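Local coordinates for protein nucleoside-diphosphate-sugar epimerase (Pseudomonas aeruginosa, PDB 2X4G) that probably acts as a nucleotide-binding epimerase or dehydrogenase of the NAD-dependent epimerase/dehydratase family, with a Rossmann-type fold, at residues A[190-195]-A[332-337]. Residues are numbered along the deposited sequence; the frame is centred on the assembly and turned at random.
Sequences IGPTTG and DWFRDN
W333 and F334, neighbours near the C-terminal end of helix 323-336, reach across to I190, P192 and G195 in the loop that joins strand 176-185 of the Rossmann-type sheet to helix 196-202. No hydrogen bond crosses between the two segments; the contact is van der Waals packing, largely apolar, and joins helix 323-336, near the C-terminus, to the loop before helix 196-202. W333 comes first. Its CB bond points toward the loop, and CG anti to the backbone N (chi1 -165°) places the indole beside I190, with the far corner of the six-membered ring, CH2, 4.1 Å from I190 CA. The I190 side chain is a looser partner, its CG1 being 4.5 Å from the same CH2, and the W333 side chain also touches L188. A broad apolar ring suits this partly exposed place, since its outer corner can reach the loop while the rest stays at the helix. F334 follows and covers more. Its buried ring lies obliquely to P192, whose CB is 3.6 Å from F334 CE1. The cis peptide bond before P192 bends the loop here, and the compact proline ring offers a rigid apolar surface. I198 and T199 of helix 196-202, together with Y339, add further neighbours around the phenyl group. G195, the N-cap residue of helix 196-202, has no side chain, which lets its backbone lie against the F334 ring, the carbonyl O resting 3.6 Å from F334 CE2.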
ATOM      1  N   ILE A 190       0.194 -22.700  -8.856  1.00 43.00           N
ATOM      2  CA  ILE A 190      -0.828 -22.893  -7.835  1.00 44.31           C
ATOM      3  C   ILE A 190      -1.445 -21.622  -7.294  1.00 44.73           C
ATOM      4  O   ILE A 190      -2.668 -21.511  -7.226  1.00 46.37           O
ATOM      5  CB  ILE A 190      -0.359 -23.682  -6.647  1.00 44.95           C
ATOM      6  CG1 ILE A 190       0.173 -25.022  -7.071  1.00 45.79           C
ATOM      7  CG2 ILE A 190      -1.547 -23.972  -5.707  1.00 46.42           C
ATOM      8  CD1 ILE A 190      -0.219 -26.084  -6.038  1.00 49.29           C
ATOM      9  N   GLY A 191      -0.642 -20.667  -6.881  1.00 44.29           N
ATOM     10  CA  GLY A 191      -1.224 -19.449  -6.292  1.00 44.93           C
ATOM     11  C   GLY A 191      -2.564 -18.988  -6.894  1.00 44.91           C
ATOM     12  O   GLY A 191      -3.597 -19.031  -6.221  1.00 45.72           O
ATOM     13  N   PRO A 192      -2.564 -18.549  -8.163  1.00 44.27           N
ATOM     14  CA  PRO A 192      -1.422 -18.519  -9.040  1.00 43.42           C
ATOM     15  C   PRO A 192      -0.477 -17.422  -8.626  1.00 43.31           C
ATOM     16  O   PRO A 192      -0.740 -16.707  -7.680  1.00 44.81           O
ATOM     17  CB  PRO A 192      -2.031 -18.211 -10.410  1.00 43.10           C
ATOM     18  CG  PRO A 192      -3.385 -17.704 -10.156  1.00 43.85           C
ATOM     19  CD  PRO A 192      -3.658 -17.732  -8.702  1.00 44.62           C
ATOM     20  N   THR A 193       0.633 -17.323  -9.322  1.00 42.82           N
ATOM     21  CA  THR A 193       1.633 -16.327  -9.050  1.00 42.50           C
ATOM     22  C   THR A 193       1.650 -15.489 -10.316  1.00 42.40           C
ATOM     23  O   THR A 193       0.754 -14.661 -10.528  1.00 42.18           O
ATOM     24  CB  THR A 193       2.991 -17.009  -8.730  1.00 42.08           C
ATOM     25  OG1 THR A 193       3.370 -17.874  -9.808  1.00 41.85           O
ATOM     26  CG2 THR A 193       2.881 -17.863  -7.484  1.00 40.97           C
ATOM     27  N   THR A 194       2.621 -15.760 -11.186  1.00 42.13           N
ATOM     28  CA  THR A 194       2.785 -15.029 -12.444  1.00 42.15           C
ATOM     29  C   THR A 194       1.516 -15.081 -13.289  1.00 42.36           C
ATOM     30  O   THR A 194       1.136 -14.092 -13.899  1.00 42.94           O
ATOM     31  CB  THR A 194       3.919 -15.612 -13.245  1.00 41.51           C
ATOM     32  OG1 THR A 194       3.732 -17.026 -13.319  1.00 41.40           O
ATOM     33  CG2 THR A 194       5.249 -15.313 -12.576  1.00 41.27           C
ATOM     34  N   GLY A 195       0.837 -16.221 -13.285  1.00 42.20           N
ATOM     35  CA  GLY A 195      -0.409 -16.360 -14.019  1.00 42.21           C
ATOM     36  C   GLY A 195      -1.643 -15.688 -13.434  1.00 42.85           C
ATOM     37  O   GLY A 195      -2.762 -16.018 -13.851  1.00 43.20           O
ATOM     38  N   ASP A 332      -6.117 -23.798 -19.502  1.00 42.44           N
ATOM     39  CA  ASP A 332      -6.793 -25.065 -19.212  1.00 43.41           C
ATOM     40  C   ASP A 332      -6.541 -25.586 -17.797  1.00 42.90           C
ATOM     41  O   ASP A 332      -7.459 -26.088 -17.128  1.00 43.66           O
ATOM     42  CB  ASP A 332      -6.374 -26.141 -20.218  1.00 44.02           C
ATOM     43  CG  ASP A 332      -6.979 -25.918 -21.590  1.00 46.85           C
ATOM     44  OD1 ASP A 332      -7.986 -25.175 -21.706  1.00 50.10           O
ATOM     45  OD2 ASP A 332      -6.439 -26.488 -22.560  1.00 51.08           O
ATOM     46  N   TRP A 333      -5.297 -25.479 -17.347  1.00 41.39           N
ATOM     47  CA  TRP A 333      -4.968 -25.852 -15.996  1.00 40.40           C
ATOM     48  C   TRP A 333      -5.823 -25.037 -15.012  1.00 40.86           C
ATOM     49  O   TRP A 333      -6.432 -25.599 -14.094  1.00 41.24           O
ATOM     50  CB  TRP A 333      -3.469 -25.685 -15.729  1.00 39.12           C
ATOM     51  CG  TRP A 333      -3.086 -26.380 -14.501  1.00 38.75           C
ATOM     52  CD1 TRP A 333      -2.774 -27.702 -14.359  1.00 39.39           C
ATOM     53  CD2 TRP A 333      -3.010 -25.814 -13.207  1.00 38.85           C
ATOM     54  NE1 TRP A 333      -2.486 -27.995 -13.039  1.00 37.30           N
ATOM     55  CE2 TRP A 333      -2.630 -26.850 -12.309  1.00 39.55           C
ATOM     56  CE3 TRP A 333      -3.225 -24.534 -12.705  1.00 40.22           C
ATOM     57  CZ2 TRP A 333      -2.468 -26.634 -10.937  1.00 40.09           C
ATOM     58  CZ3 TRP A 333      -3.068 -24.321 -11.324  1.00 41.92           C
ATOM     59  CH2 TRP A 333      -2.694 -25.370 -10.465  1.00 40.75           C
ATOM     60  N   PHE A 334      -5.897 -23.723 -15.212  1.00 40.60           N
ATOM     61  CA  PHE A 334      -6.654 -22.882 -14.291  1.00 41.07           C
ATOM     62  C   PHE A 334      -8.119 -23.272 -14.265  1.00 42.97           C
ATOM     63  O   PHE A 334      -8.740 -23.282 -13.213  1.00 43.40           O
ATOM     64  CB  PHE A 334      -6.518 -21.399 -14.648  1.00 40.52           C
ATOM     65  CG  PHE A 334      -5.171 -20.819 -14.334  1.00 37.93           C
ATOM     66  CD1 PHE A 334      -4.516 -21.126 -13.140  1.00 36.18           C
ATOM     67  CD2 PHE A 334      -4.562 -19.963 -15.210  1.00 35.77           C
ATOM     68  CE1 PHE A 334      -3.291 -20.604 -12.846  1.00 34.36           C
ATOM     69  CE2 PHE A 334      -3.317 -19.430 -14.913  1.00 35.81           C
ATOM     70  CZ  PHE A 334      -2.681 -19.755 -13.725  1.00 34.92           C
ATOM     71  N   ARG A 335      -8.655 -23.600 -15.432  1.00 44.37           N
ATOM     72  CA  ARG A 335     -10.042 -23.955 -15.563  1.00 46.59           C
ATOM     73  C   ARG A 335     -10.361 -25.293 -14.880  1.00 47.82           C
ATOM     74  O   ARG A 335     -11.337 -25.381 -14.145  1.00 48.81           O
ATOM     75  CB  ARG A 335     -10.430 -23.992 -17.045  1.00 47.26           C
ATOM     76  CG  ARG A 335     -11.941 -23.937 -17.272  1.00 50.55           C
ATOM     77  CD  ARG A 335     -12.292 -23.922 -18.755  1.00 52.88           C
ATOM     78  NE  ARG A 335     -12.290 -22.569 -19.330  1.00 54.38           N
ATOM     79  CZ  ARG A 335     -11.598 -22.188 -20.410  1.00 53.32           C
ATOM     80  NH1 ARG A 335     -10.821 -23.047 -21.076  1.00 52.61           N
ATOM     81  NH2 ARG A 335     -11.690 -20.933 -20.835  1.00 51.91           N
ATOM     82  N   ASP A 336      -9.548 -26.326 -15.095  1.00 48.23           N
ATOM     83  CA  ASP A 336      -9.821 -27.641 -14.494  1.00 49.76           C
ATOM     84  C   ASP A 336      -9.810 -27.583 -12.972  1.00 49.69           C
ATOM     85  O   ASP A 336     -10.491 -28.371 -12.297  1.00 50.28           O
ATOM     86  CB  ASP A 336      -8.805 -28.687 -14.954  1.00 49.94           C
ATOM     87  CG  ASP A 336      -8.848 -28.908 -16.450  1.00 53.83           C
ATOM     88  OD1 ASP A 336      -7.769 -29.093 -17.073  1.00 57.51           O
ATOM     89  OD2 ASP A 336      -9.972 -28.861 -17.017  1.00 60.63           O
ATOM     90  N   ASN A 337      -9.022 -26.651 -12.439  1.00 48.62           N
ATOM     91  CA  ASN A 337      -8.912 -26.478 -11.005  1.00 48.23           C
ATOM     92  C   ASN A 337      -9.765 -25.337 -10.476  1.00 48.55           C
ATOM     93  O   ASN A 337      -9.678 -24.991  -9.317  1.00 49.42           O
ATOM     94  CB  ASN A 337      -7.448 -26.339 -10.629  1.00 47.03           C
ATOM     95  CG  ASN A 337      -6.641 -27.566 -11.030  1.00 46.74           C
ATOM     96  OD1 ASN A 337      -5.852 -27.534 -11.969  1.00 45.74           O
ATOM     97  ND2 ASN A 337      -6.870 -28.669 -10.335  1.00 49.03           N
TER